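Local coordinates for UPF0255 protein frsA (Vibrio vulnificus, PDB 4I4C) that probably hydrolyses carboxylic esters, as a two-domain member of the FrsA family built on an alpha/beta-hydrolase fold, at residues I197-L202 / L225-P230; R246-V251 / N276-L281; I269-G274 / V293-P298; Y137-S142 / D203-D208; A182-T187 / F256-V261. All blocks are in the same frame, centred on the assembly; numbering follows the deposited sequence.

Interaction 1 (I197-L202 / L225-P230); sequences IVSAGL and LTVDMP. With 6NA (hexanoic acid), chain D.
Ala200 and Val227 are joined through water just past the point where the parallel strands part: one water accepts from Ala200 N and donates to Val227 O (2.7 Å), and a second accepts from Met229 N and donates to Ala200 O. Upstream the pairing is regular. Val198 N donates to Leu225 O at 2.9 Å, and Val227 N to Val198 O at 3.1 Å. Ser199 suits the fork because its hydroxyl is small: turned beside the backbone N (chi1 -69°), OG lies between Val227 O, at 2.8 Å, and His248 NE2; its one proton cannot be assigned, and the unusually short His248 approach is doubtful. Branched Ile197 and Val227 meet CG2 to CG2 at 3.7 Å. Past the sheet, Leu202 N donates to hexanoic acid O at 2.9 Å, beside Gly201, where a side chain would collide with that oxygen. The contact belongs to the beta-alpha-beta unit 193-199, 210-217, 223-226; strand 266-271 adjoins strand 193-199, strand 178-186 adjoins 223-226, and helix 246-254 packs on Leu225 and Val227.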
# COMPACT_ATOMS: atom_id res chain seq x y z
N ILE A 197 2.32 8.98 -10.88
CA ILE A 197 3.07 8.55 -9.72
C ILE A 197 2.04 7.91 -8.80
O ILE A 197 0.97 8.48 -8.59
CB ILE A 197 3.75 9.71 -9.02
CG1 ILE A 197 4.66 10.46 -10.01
CG2 ILE A 197 4.56 9.19 -7.82
CD1 ILE A 197 5.14 11.81 -9.52
N VAL A 198 2.35 6.73 -8.27
CA VAL A 198 1.38 5.95 -7.51
C VAL A 198 1.96 5.49 -6.19
O VAL A 198 3.05 4.93 -6.17
CB VAL A 198 0.91 4.72 -8.31
CG1 VAL A 198 -0.15 3.96 -7.55
CG2 VAL A 198 0.40 5.14 -9.69
N SER A 199 1.24 5.73 -5.09
CA SER A 199 1.63 5.17 -3.79
C SER A 199 0.47 4.49 -3.05
O SER A 199 -0.63 5.05 -2.98
CB SER A 199 2.25 6.25 -2.91
OG SER A 199 3.51 6.63 -3.42
N ALA A 200 0.71 3.29 -2.51
CA ALA A 200 -0.27 2.62 -1.65
C ALA A 200 -0.07 3.02 -0.19
O ALA A 200 0.67 3.96 0.10
CB ALA A 200 -0.21 1.11 -1.83
N GLY A 201 -0.71 2.30 0.73
CA GLY A 201 -0.70 2.69 2.13
C GLY A 201 0.41 2.05 2.94
O GLY A 201 1.27 1.37 2.38
N LEU A 202 0.38 2.24 4.26
CA LEU A 202 1.49 1.85 5.14
C LEU A 202 1.77 0.35 5.27
O LEU A 202 2.83 -0.03 5.76
CB LEU A 202 1.30 2.46 6.54
CG LEU A 202 1.37 4.00 6.60
CD1 LEU A 202 0.97 4.50 7.98
CD2 LEU A 202 2.77 4.50 6.25
N LEU A 225 4.63 5.02 -12.21
CA LEU A 225 5.85 5.19 -11.45
C LEU A 225 5.52 4.96 -9.99
O LEU A 225 4.93 5.82 -9.36
CB LEU A 225 6.41 6.59 -11.67
CG LEU A 225 7.73 6.92 -10.97
CD1 LEU A 225 8.81 5.96 -11.43
CD2 LEU A 225 8.12 8.36 -11.27
N THR A 226 5.87 3.79 -9.47
CA THR A 226 5.54 3.47 -8.08
C THR A 226 6.56 4.02 -7.09
O THR A 226 7.75 4.10 -7.38
CB THR A 226 5.36 1.95 -7.87
OG1 THR A 226 6.57 1.28 -8.24
CG2 THR A 226 4.22 1.43 -8.74
N VAL A 227 6.06 4.43 -5.93
CA VAL A 227 6.90 4.98 -4.88
C VAL A 227 6.36 4.50 -3.53
O VAL A 227 5.15 4.41 -3.34
CB VAL A 227 6.88 6.53 -4.88
CG1 VAL A 227 7.86 7.07 -3.86
CG2 VAL A 227 7.21 7.10 -6.26
N ASP A 228 7.27 4.16 -2.61
CA ASP A 228 6.94 3.88 -1.22
C ASP A 228 6.94 5.15 -0.36
O ASP A 228 7.90 5.93 -0.37
CB ASP A 228 7.96 2.90 -0.63
CG ASP A 228 7.77 1.46 -1.14
OD1 ASP A 228 6.64 0.94 -1.05
OD2 ASP A 228 8.77 0.87 -1.62
N MET A 229 5.86 5.35 0.40
CA MET A 229 5.77 6.42 1.40
C MET A 229 6.96 6.32 2.36
O MET A 229 7.51 5.24 2.55
CB MET A 229 4.48 6.26 2.22
CG MET A 229 3.20 6.51 1.47
SD MET A 229 2.96 8.28 1.27
CE MET A 229 2.43 8.72 2.93
N PRO A 230 7.35 7.45 2.98
CA PRO A 230 8.43 7.39 3.98
C PRO A 230 8.13 6.36 5.09
O PRO A 230 7.00 6.33 5.55
CB PRO A 230 8.44 8.81 4.56
CG PRO A 230 7.91 9.67 3.46
CD PRO A 230 6.91 8.83 2.71
CA 6NA D . -3.69 3.78 6.57
C 6NA D . -2.91 3.02 5.56
O 6NA D . -2.21 3.56 4.75
CB 6NA D . -3.26 3.57 7.96
CG 6NA D . -3.87 4.36 9.00
CD 6NA D . -5.28 4.17 9.29
C6 6NA D . -5.58 3.10 10.21
OXT 6NA D . -2.99 1.83 5.51
O HOH W 1 3.38 2.39 -2.83
O HOH W 2 3.65 3.54 0.49

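Interaction 2 (R246-V251 / N276-L281); sequences RLHQAV and NAMVRL
Met278 lays its terminal methyl on a face of His248, the CH-pi contact that joins these two helices. CE stands 3.3 Å from the centroid of the imidazole and only 12° off its normal, so it sits over the middle of the ring, a close fit. The thioether bends at chi2 (-47°) and again at chi3, which carries its tip toward the ring although its CB does not start in that direction; the two side chains cross at about a right angle. SD stays farther off, 4.7 Å from the same centroid and oblique to the ring.

The remaining contacts are apolar methyl contacts. Leu281, with CG anti to the backbone N, reaches across so that its CD2 meets His248 CB at 3.8 Å, while its CD1 rests 4.3 Å from Gln249 CA. Ala277 is small enough to let the imidazole approach, its CB oblique to the ring and 4.2 Å from His248 ND1. The helix axes pass 9.7 Å apart, crossing at -56°.

The polar ends find partners outside the two segments: Gln249 NE2 is hydrogen-bonded to Glu285, Arg280 forms a salt bridge with Asp243, and His248 NE2 faces Ser199. The chemistry implies that dispersion and CH-pi contact hold the His248 ring against helix 273-284; the very short approach to Ser199, doubtful in detail, would probably also limit its rotation.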
# COMPACT_ATOMS: atom_id res chain seq x y z
N ARG A 246 7.09 14.58 0.93
CA ARG A 246 8.51 14.84 0.70
C ARG A 246 9.14 14.09 -0.48
O ARG A 246 9.77 14.69 -1.35
CB ARG A 246 9.26 14.41 1.97
CG ARG A 246 10.45 15.23 2.36
CD ARG A 246 10.66 15.14 3.88
NE ARG A 246 11.46 13.99 4.32
CZ ARG A 246 10.97 12.90 4.90
NH1 ARG A 246 9.66 12.78 5.10
NH2 ARG A 246 11.79 11.92 5.28
N LEU A 247 9.01 12.77 -0.47
CA LEU A 247 9.70 11.92 -1.43
C LEU A 247 9.04 12.02 -2.80
O LEU A 247 9.72 12.01 -3.83
CB LEU A 247 9.73 10.47 -0.94
CG LEU A 247 10.27 10.17 0.46
CD1 LEU A 247 10.31 8.65 0.73
CD2 LEU A 247 11.64 10.77 0.69
N HIS A 248 7.72 12.14 -2.81
CA HIS A 248 6.99 12.31 -4.07
C HIS A 248 7.32 13.63 -4.79
O HIS A 248 7.35 13.68 -6.03
CB HIS A 248 5.49 12.19 -3.82
CG HIS A 248 5.09 10.85 -3.29
ND1 HIS A 248 5.05 10.57 -1.95
CD2 HIS A 248 4.75 9.71 -3.93
CE1 HIS A 248 4.68 9.31 -1.78
NE2 HIS A 248 4.49 8.77 -2.97
N GLN A 249 7.57 14.67 -4.01
CA GLN A 249 7.91 15.97 -4.57
C GLN A 249 9.26 15.87 -5.27
O GLN A 249 9.45 16.42 -6.36
CB GLN A 249 7.97 17.02 -3.47
CG GLN A 249 8.41 18.38 -3.94
CD GLN A 249 7.68 19.48 -3.23
OE1 GLN A 249 7.57 19.47 -2.00
NE2 GLN A 249 7.14 20.42 -4.00
N ALA A 250 10.17 15.15 -4.63
CA ALA A 250 11.51 14.94 -5.18
C ALA A 250 11.43 14.07 -6.41
O ALA A 250 12.16 14.29 -7.38
CB ALA A 250 12.44 14.32 -4.13
N VAL A 251 10.57 13.06 -6.39
CA VAL A 251 10.39 12.20 -7.55
C VAL A 251 9.75 13.02 -8.68
O VAL A 251 10.11 12.87 -9.85
CB VAL A 251 9.53 10.95 -7.24
CG1 VAL A 251 9.18 10.23 -8.52
CG2 VAL A 251 10.27 10.00 -6.30
N ASN A 276 -3.28 10.60 1.12
CA ASN A 276 -2.95 11.86 1.79
C ASN A 276 -1.79 12.57 1.14
O ASN A 276 -1.79 13.79 1.02
CB ASN A 276 -2.57 11.64 3.23
CG ASN A 276 -3.73 11.23 4.06
OD1 ASN A 276 -4.56 10.42 3.63
ND2 ASN A 276 -3.81 11.79 5.27
N ALA A 277 -0.79 11.78 0.75
CA ALA A 277 0.44 12.34 0.20
C ALA A 277 0.21 12.97 -1.16
O ALA A 277 0.82 13.99 -1.50
CB ALA A 277 1.51 11.27 0.12
N MET A 278 -0.67 12.35 -1.95
CA MET A 278 -0.98 12.86 -3.28
C MET A 278 -1.79 14.15 -3.20
O MET A 278 -1.61 15.05 -4.03
CB MET A 278 -1.73 11.80 -4.10
CG MET A 278 -0.96 10.48 -4.29
SD MET A 278 0.73 10.83 -4.80
CE MET A 278 1.61 10.39 -3.31
N VAL A 279 -2.68 14.24 -2.22
CA VAL A 279 -3.51 15.45 -2.06
C VAL A 279 -2.61 16.58 -1.63
O VAL A 279 -2.65 17.67 -2.20
CB VAL A 279 -4.57 15.30 -0.96
CG1 VAL A 279 -5.28 16.61 -0.79
CG2 VAL A 279 -5.56 14.21 -1.29
N ARG A 280 -1.81 16.32 -0.62
CA ARG A 280 -0.78 17.21 -0.18
C ARG A 280 0.03 17.76 -1.31
O ARG A 280 0.20 18.93 -1.47
CB ARG A 280 0.13 16.50 0.77
CG ARG A 280 0.42 17.25 1.98
CD ARG A 280 1.58 16.75 2.67
NE ARG A 280 1.83 17.57 3.82
CZ ARG A 280 2.95 18.24 3.97
NH1 ARG A 280 3.16 19.00 5.00
NH2 ARG A 280 3.85 18.13 3.06
N LEU A 281 0.51 16.86 -2.12
CA LEU A 281 1.30 17.23 -3.29
C LEU A 281 0.50 18.04 -4.33
O LEU A 281 1.06 18.87 -5.06
CB LEU A 281 1.91 15.98 -3.93
CG LEU A 281 2.77 16.18 -5.17
CD1 LEU A 281 3.86 17.21 -4.92
CD2 LEU A 281 3.38 14.86 -5.62

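Interaction 3 (I269-G274 / V293-P298); sequences IGFRFG and VILGAP. With 6NA (hexanoic acid), chain D.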
# COMPACT_ATOMS: atom_id res chain seq x y z
N ILE A 269 -1.99 8.82 -8.35
CA ILE A 269 -2.96 7.90 -7.76
C ILE A 269 -2.47 7.52 -6.36
O ILE A 269 -1.32 7.15 -6.18
CB ILE A 269 -3.12 6.62 -8.62
CG1 ILE A 269 -3.40 7.00 -10.09
CG2 ILE A 269 -4.24 5.76 -8.09
CD1 ILE A 269 -3.43 5.82 -11.06
N GLY A 270 -3.35 7.62 -5.37
CA GLY A 270 -2.98 7.38 -3.99
C GLY A 270 -4.03 6.54 -3.28
O GLY A 270 -5.19 6.94 -3.20
N PHE A 271 -3.64 5.36 -2.80
CA PHE A 271 -4.52 4.48 -2.04
C PHE A 271 -4.21 4.60 -0.56
O PHE A 271 -3.04 4.72 -0.19
CB PHE A 271 -4.30 3.03 -2.46
CG PHE A 271 -4.47 2.77 -3.93
CD1 PHE A 271 -5.72 2.46 -4.45
CD2 PHE A 271 -3.38 2.81 -4.79
CE1 PHE A 271 -5.88 2.20 -5.81
CE2 PHE A 271 -3.53 2.55 -6.15
CZ PHE A 271 -4.79 2.24 -6.65
N ARG A 272 -5.23 4.53 0.28
CA ARG A 272 -5.03 4.65 1.73
C ARG A 272 -4.17 5.87 2.04
O ARG A 272 -4.34 6.92 1.43
CB ARG A 272 -4.38 3.38 2.32
CG ARG A 272 -5.07 2.09 1.98
CD ARG A 272 -6.54 2.21 2.23
NE ARG A 272 -6.96 1.47 3.41
CZ ARG A 272 -8.14 1.63 3.99
NH1 ARG A 272 -9.03 2.52 3.52
NH2 ARG A 272 -8.44 0.90 5.07
N PHE A 273 -3.23 5.72 2.97
CA PHE A 273 -2.39 6.84 3.40
C PHE A 273 -1.60 7.40 2.23
O PHE A 273 -1.26 8.59 2.22
CB PHE A 273 -1.44 6.41 4.52
CG PHE A 273 -0.83 7.57 5.28
CD1 PHE A 273 -1.49 8.77 5.40
CD2 PHE A 273 0.41 7.44 5.87
CE1 PHE A 273 -0.93 9.82 6.10
CE2 PHE A 273 0.98 8.50 6.56
CZ PHE A 273 0.30 9.69 6.67
N GLY A 274 -1.32 6.56 1.23
CA GLY A 274 -0.77 7.05 -0.02
C GLY A 274 -1.59 8.22 -0.58
O GLY A 274 -1.05 9.17 -1.15
N VAL A 293 -6.09 11.26 -8.14
CA VAL A 293 -7.18 10.37 -7.78
C VAL A 293 -6.76 9.62 -6.52
O VAL A 293 -5.64 9.10 -6.45
CB VAL A 293 -7.49 9.35 -8.89
CG1 VAL A 293 -8.68 8.49 -8.51
CG2 VAL A 293 -7.75 10.06 -10.22
N ILE A 294 -7.65 9.57 -5.54
CA ILE A 294 -7.37 8.87 -4.30
C ILE A 294 -8.49 7.88 -3.96
O ILE A 294 -9.64 8.11 -4.29
CB ILE A 294 -7.13 9.85 -3.13
CG1 ILE A 294 -8.38 10.70 -2.86
CG2 ILE A 294 -5.92 10.74 -3.39
CD1 ILE A 294 -8.31 11.46 -1.52
N LEU A 295 -8.14 6.76 -3.32
CA LEU A 295 -9.15 5.81 -2.91
C LEU A 295 -8.88 5.37 -1.48
O LEU A 295 -7.77 4.94 -1.16
CB LEU A 295 -9.19 4.60 -3.86
CG LEU A 295 -10.16 3.46 -3.52
CD1 LEU A 295 -11.59 3.93 -3.28
CD2 LEU A 295 -10.14 2.39 -4.62
N GLY A 296 -9.89 5.47 -0.62
CA GLY A 296 -9.77 4.99 0.76
C GLY A 296 -8.76 5.74 1.63
O GLY A 296 -8.22 5.17 2.58
N ALA A 297 -8.52 7.01 1.33
CA ALA A 297 -7.52 7.81 2.05
C ALA A 297 -8.03 8.32 3.41
O ALA A 297 -9.17 8.81 3.52
CB ALA A 297 -7.04 8.98 1.17
N PRO A 298 -7.20 8.19 4.46
CA PRO A 298 -7.52 8.74 5.79
C PRO A 298 -7.20 10.23 5.83
O PRO A 298 -6.19 10.63 6.43
CB PRO A 298 -6.57 7.98 6.73
CG PRO A 298 -5.39 7.65 5.87
CD PRO A 298 -5.94 7.42 4.47
CA 6NA D . -3.69 3.78 6.57
C 6NA D . -2.91 3.02 5.56
O 6NA D . -2.21 3.56 4.75
CB 6NA D . -3.26 3.57 7.96
CG 6NA D . -3.87 4.36 9.00
CD 6NA D . -5.28 4.17 9.29
C6 6NA D . -5.58 3.10 10.21
OXT 6NA D . -2.99 1.83 5.51
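Arg272 and Gly270 carry the polar links between the segments. Gly270 N donates to Val293 O at 2.9 Å, Leu295 N to Gly270 O at 3.0 Å, and Arg272 N to Leu295 O at 2.9 Å, the regular bonding of parallel strands. Beyond the strand ends the Arg272 side chain doubles back, bent at chi2 (-49°) and chi3, and NH1 makes a weak bond to Gly296 O at 2.9 Å; its stronger partner is the carboxylate of Asp366, in a salt bridge. Gly296 has a positive phi, and a CB there would run into Arg272 NH1.

The sharp strand-turn-helix from Phe271 to Gly274 has the form of the alpha/beta-hydrolase nucleophile elbow, with Arg272 at the apex in a strained backbone conformation (phi 49°, psi -137°), where classical members carry the nucleophile. Gly270 and Gly274 suit the tight bend, since a CB on either would strike a backbone oxygen of the turn. Phe273 N donates to hexanoic acid O at 3.0 Å, with the Leu202 amide of the neighbouring loop a pair consistent with an oxyanion hole.

Farther out, Pro298 CD presses 3.4 Å from Arg272 C, and Pro298 CG meets Phe273 CD1 at 4.1 Å, the two side chains crossing at about a right angle. Phe271 CD1 rests 4.1 Å from Leu295 CB. Tyr244, Trp341 and Phe303 also meet the Phe273 ring.

Interaction 4 (Y137-S142 / D203-D208); sequences YPHLKS and DSLQTD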
# COMPACT_ATOMS: atom_id res chain seq x y z
N TYR A 137 3.30 -9.29 4.82
CA TYR A 137 2.27 -8.38 5.34
C TYR A 137 2.01 -8.70 6.80
O TYR A 137 1.89 -9.89 7.16
CB TYR A 137 0.99 -8.57 4.52
CG TYR A 137 -0.28 -7.98 5.10
CD1 TYR A 137 -0.64 -6.65 4.85
CD2 TYR A 137 -1.16 -8.76 5.84
CE1 TYR A 137 -1.83 -6.12 5.36
CE2 TYR A 137 -2.35 -8.24 6.35
CZ TYR A 137 -2.68 -6.92 6.10
OH TYR A 137 -3.88 -6.41 6.61
N PRO A 138 1.92 -7.66 7.65
CA PRO A 138 1.93 -6.23 7.31
C PRO A 138 3.30 -5.53 7.39
O PRO A 138 3.35 -4.31 7.61
CB PRO A 138 1.02 -5.64 8.37
CG PRO A 138 1.40 -6.43 9.60
CD PRO A 138 1.59 -7.86 9.07
N HIS A 139 4.38 -6.27 7.25
CA HIS A 139 5.71 -5.66 7.08
C HIS A 139 6.17 -4.87 8.30
O HIS A 139 6.56 -3.71 8.19
CB HIS A 139 5.72 -4.79 5.81
CG HIS A 139 5.16 -5.49 4.62
ND1 HIS A 139 5.77 -6.59 4.06
CD2 HIS A 139 4.04 -5.27 3.90
CE1 HIS A 139 5.05 -7.01 3.03
NE2 HIS A 139 4.00 -6.22 2.91
N LEU A 140 6.09 -5.51 9.46
CA LEU A 140 6.65 -4.98 10.69
C LEU A 140 8.17 -5.01 10.57
O LEU A 140 8.73 -5.98 10.06
CB LEU A 140 6.19 -5.81 11.88
CG LEU A 140 4.68 -5.77 12.16
CD1 LEU A 140 4.39 -6.39 13.51
CD2 LEU A 140 4.14 -4.35 12.10
N LYS A 141 8.84 -3.97 11.04
CA LYS A 141 10.26 -3.78 10.71
C LYS A 141 11.16 -4.79 11.40
O LYS A 141 12.23 -5.14 10.88
CB LYS A 141 10.72 -2.34 10.98
CG LYS A 141 10.96 -2.01 12.45
CD LYS A 141 11.24 -0.52 12.65
CE LYS A 141 12.33 -0.02 11.72
NZ LYS A 141 12.40 1.48 11.70
N SER A 142 10.74 -5.27 12.55
CA SER A 142 11.57 -6.21 13.29
C SER A 142 11.22 -7.66 12.95
O SER A 142 11.70 -8.58 13.60
CB SER A 142 11.41 -5.97 14.79
OG SER A 142 10.06 -6.13 15.18
N ASP A 203 0.85 -0.51 4.83
CA ASP A 203 1.08 -1.96 4.89
C ASP A 203 1.15 -2.62 3.51
O ASP A 203 1.02 -3.84 3.38
CB ASP A 203 0.08 -2.67 5.81
CG ASP A 203 -1.36 -2.44 5.42
OD1 ASP A 203 -1.65 -2.22 4.23
OD2 ASP A 203 -2.23 -2.48 6.31
N SER A 204 1.37 -1.80 2.48
CA SER A 204 1.58 -2.33 1.14
C SER A 204 3.03 -2.08 0.74
O SER A 204 3.72 -1.28 1.37
CB SER A 204 0.65 -1.64 0.13
OG SER A 204 -0.69 -2.09 0.23
N LEU A 205 3.49 -2.76 -0.31
CA LEU A 205 4.78 -2.46 -0.91
C LEU A 205 4.49 -1.89 -2.29
O LEU A 205 3.44 -2.17 -2.88
CB LEU A 205 5.64 -3.73 -1.03
CG LEU A 205 5.90 -4.64 0.18
CD1 LEU A 205 6.68 -5.87 -0.29
CD2 LEU A 205 6.66 -3.94 1.31
N GLN A 206 5.42 -1.11 -2.83
CA GLN A 206 5.21 -0.45 -4.12
C GLN A 206 5.06 -1.44 -5.28
O GLN A 206 4.56 -1.10 -6.36
CB GLN A 206 6.33 0.55 -4.39
CG GLN A 206 7.71 -0.05 -4.55
CD GLN A 206 8.69 0.99 -5.03
OE1 GLN A 206 8.75 1.27 -6.22
NE2 GLN A 206 9.44 1.59 -4.11
N THR A 207 5.50 -2.67 -5.03
CA THR A 207 5.46 -3.72 -6.03
C THR A 207 4.11 -4.47 -6.02
O THR A 207 3.95 -5.47 -6.70
CB THR A 207 6.67 -4.71 -5.85
OG1 THR A 207 6.82 -5.03 -4.47
CG2 THR A 207 7.98 -4.07 -6.33
N ASP A 208 3.13 -3.97 -5.26
CA ASP A 208 1.84 -4.65 -5.13
C ASP A 208 0.79 -4.15 -6.11
O ASP A 208 -0.39 -4.46 -5.96
CB ASP A 208 1.27 -4.51 -3.70
CG ASP A 208 2.13 -5.17 -2.63
OD1 ASP A 208 3.10 -5.87 -3.00
OD2 ASP A 208 1.85 -4.99 -1.43
O HOH W 3 1.85 -6.54 1.09
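His139 is sandwiched in this contact. Over one face of its imidazole lies Leu205, CD2 3.7 Å from the ring centroid and squarely above it; over the opposite face, toward the rim, sits the backbone N of Tyr137. At the ring edge His139 CD2 approaches Asp203 O at 3.4 Å. Leucine suits the place because its CD2 covers the centre and CG the rim, with CD1 just beyond, near His139 CE1.

Tyr137 runs alongside Asp203, both side chains pointing the same way, with CE1 3.7 Å from Asp203 CG and the ring and carboxylate planes 63° apart. The ring edge also meets Asp203 O, 3.6 Å from Tyr137 CD1. Pro138, which follows a cis peptide bond, touches Asp203 CB with its own CB at 4.0 Å.

A second shell sets these groups. Water 3 lies 2.8 Å from His139 NE2 and donates to Asp208 OD2. The same OD2 accepts an almost straight bond (178°) from Leu205 N, from above the carboxylate plane, fixing the turn that presents Leu205. Asp203 forms a salt bridge with Arg53, the Tyr137 hydroxyl bonds to Asn51 O, and Arg323 binds the carbonyls of Pro138 and His139.

Segment 203-208 follows the C-terminal end of parallel strand 193-199, where alpha/beta hydrolases gather their active-site loops; here it meets the loop between helices 121-136 and 144-163, with Asp203 about 4 Å from the bound hexanoic acid.

Interaction 5 (A182-T187 / F256-V261); sequences AHLHLT and FSIPYV
A type I beta turn, Ile258 to Val261, packs here against strand 178-186, one arm of the antiparallel pair at the edge of the central sheet. Leu184 and Leu186, two residues apart, direct their side chains to the turn from the same face of the strand. Leu184 holds its CG anti to the backbone N (chi1 179°), and its two methyls divide the work: CD1 meets Val261 CG1 at 3.8 Å, crossing it obliquely, while CD2 lies 4.2 Å from Ile258 CG2 and a little farther from Tyr260 CB. Leu186 sets CG beside the backbone N instead (chi1 -55°) and lays CD2 against Tyr260, 3.9 Å from its O and 4.2 Å from its CB, the two side chains at about a right angle.

Of the tyrosine side chain, CB makes the contact; the ring leads off to a cation-pi contact with Lys169. Pro259 suits the second position of the turn because its ring restrains phi near the value required. Leucine and the branched Ile258 and Val261 suit a buried, apolar contact. Strand 167-175 flanks strand 178-186 on one side, strand 223-226 on the other; Ile258 also touches Leu171, and Val261 touches Val195. The turn lies between helix 246-254 and strand 261-262.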
# COMPACT_ATOMS: atom_id res chain seq x y z
N ALA A 182 12.37 3.98 -6.99
CA ALA A 182 11.06 3.98 -7.64
C ALA A 182 11.05 3.06 -8.87
O ALA A 182 12.09 2.80 -9.47
CB ALA A 182 10.65 5.42 -8.03
N HIS A 183 9.88 2.56 -9.23
CA HIS A 183 9.78 1.69 -10.40
C HIS A 183 8.94 2.33 -11.51
O HIS A 183 7.75 2.57 -11.35
CB HIS A 183 9.20 0.33 -10.02
CG HIS A 183 10.11 -0.50 -9.17
ND1 HIS A 183 10.31 -0.26 -7.83
CD2 HIS A 183 10.88 -1.58 -9.47
CE1 HIS A 183 11.15 -1.15 -7.34
NE2 HIS A 183 11.51 -1.96 -8.32
N LEU A 184 9.58 2.58 -12.65
CA LEU A 184 8.92 3.17 -13.81
C LEU A 184 8.50 2.10 -14.79
O LEU A 184 9.34 1.40 -15.36
CB LEU A 184 9.86 4.18 -14.49
CG LEU A 184 9.36 4.90 -15.74
CD1 LEU A 184 8.16 5.81 -15.42
CD2 LEU A 184 10.50 5.71 -16.37
N HIS A 185 7.20 1.96 -14.98
CA HIS A 185 6.63 0.98 -15.89
C HIS A 185 6.20 1.67 -17.18
O HIS A 185 5.35 2.55 -17.15
CB HIS A 185 5.39 0.34 -15.26
CG HIS A 185 5.63 -0.20 -13.88
ND1 HIS A 185 5.92 0.61 -12.81
CD2 HIS A 185 5.61 -1.47 -13.41
CE1 HIS A 185 6.08 -0.14 -11.73
NE2 HIS A 185 5.90 -1.40 -12.07
N LEU A 186 6.77 1.26 -18.30
CA LEU A 186 6.42 1.86 -19.59
C LEU A 186 5.90 0.82 -20.58
O LEU A 186 6.34 -0.32 -20.58
CB LEU A 186 7.65 2.55 -20.17
CG LEU A 186 8.29 3.57 -19.25
CD1 LEU A 186 9.80 3.44 -19.32
CD2 LEU A 186 7.85 4.99 -19.62
N THR A 187 4.94 1.21 -21.43
CA THR A 187 4.45 0.32 -22.48
C THR A 187 5.51 0.15 -23.56
O THR A 187 5.66 -0.93 -24.16
CB THR A 187 3.17 0.84 -23.12
OG1 THR A 187 3.40 2.17 -23.60
CG2 THR A 187 2.04 0.87 -22.11
N PHE A 256 11.83 15.80 -14.79
CA PHE A 256 12.40 16.68 -15.80
C PHE A 256 13.62 16.05 -16.46
O PHE A 256 13.87 16.26 -17.65
CB PHE A 256 12.83 18.02 -15.20
CG PHE A 256 11.68 18.86 -14.71
CD1 PHE A 256 10.78 19.42 -15.61
CD2 PHE A 256 11.51 19.09 -13.35
CE1 PHE A 256 9.73 20.20 -15.16
CE2 PHE A 256 10.46 19.87 -12.90
CZ PHE A 256 9.57 20.43 -13.80
N SER A 257 14.38 15.30 -15.68
CA SER A 257 15.61 14.69 -16.16
C SER A 257 15.35 13.31 -16.74
O SER A 257 16.26 12.66 -17.26
CB SER A 257 16.63 14.58 -15.03
OG SER A 257 16.89 15.86 -14.47
N ILE A 258 14.11 12.85 -16.65
CA ILE A 258 13.76 11.56 -17.21
C ILE A 258 13.04 11.76 -18.53
O ILE A 258 11.89 12.21 -18.56
CB ILE A 258 12.92 10.72 -16.23
CG1 ILE A 258 13.69 10.54 -14.92
CG2 ILE A 258 12.59 9.36 -16.84
CD1 ILE A 258 12.90 9.84 -13.86
N PRO A 259 13.72 11.44 -19.64
CA PRO A 259 13.16 11.70 -20.96
C PRO A 259 12.11 10.68 -21.38
O PRO A 259 11.40 10.93 -22.36
CB PRO A 259 14.39 11.61 -21.87
CG PRO A 259 15.27 10.64 -21.19
CD PRO A 259 15.06 10.83 -19.71
N TYR A 260 12.01 9.55 -20.67
CA TYR A 260 11.00 8.54 -21.01
C TYR A 260 9.57 9.00 -20.69
O TYR A 260 8.60 8.46 -21.21
CB TYR A 260 11.30 7.20 -20.33
CG TYR A 260 12.71 6.68 -20.56
CD1 TYR A 260 13.12 6.24 -21.81
CD2 TYR A 260 13.62 6.61 -19.51
CE1 TYR A 260 14.41 5.76 -22.02
CE2 TYR A 260 14.91 6.14 -19.70
CZ TYR A 260 15.30 5.71 -20.96
OH TYR A 260 16.57 5.23 -21.15
N VAL A 261 9.45 10.00 -19.82
CA VAL A 261 8.13 10.52 -19.45
C VAL A 261 7.91 11.95 -19.98
O VAL A 261 8.86 12.71 -20.12
CB VAL A 261 7.89 10.49 -17.92
CG1 VAL A 261 7.91 9.05 -17.39
CG2 VAL A 261 8.93 11.33 -17.20

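Interactions 1, 3 and 5 all reach the eight-stranded sheet, in which strands 178-186, 223-226, 193-199, 266-271 and 291-295 follow one another. Interaction 2 joins two helices lying against it, its centre 9 Å from that of interaction 1. Interactions 1 and 3, with centres 10 Å apart, meet through neighbouring strands 193-199 and 266-271. Interaction 4 shares Gln206 with its neighbours, since that side chain binds Thr226, Asp228 and His183. Interaction 5 lies farthest from interaction 4, about 24 Å between centres. Along the chain, interaction 1 is nested within interaction 5 and precedes interactions 2 and 3; interaction 4 crosses 1 and 5 and also precedes 2 and 3. The hexanoic acid is reached from 197-202 and 269-274.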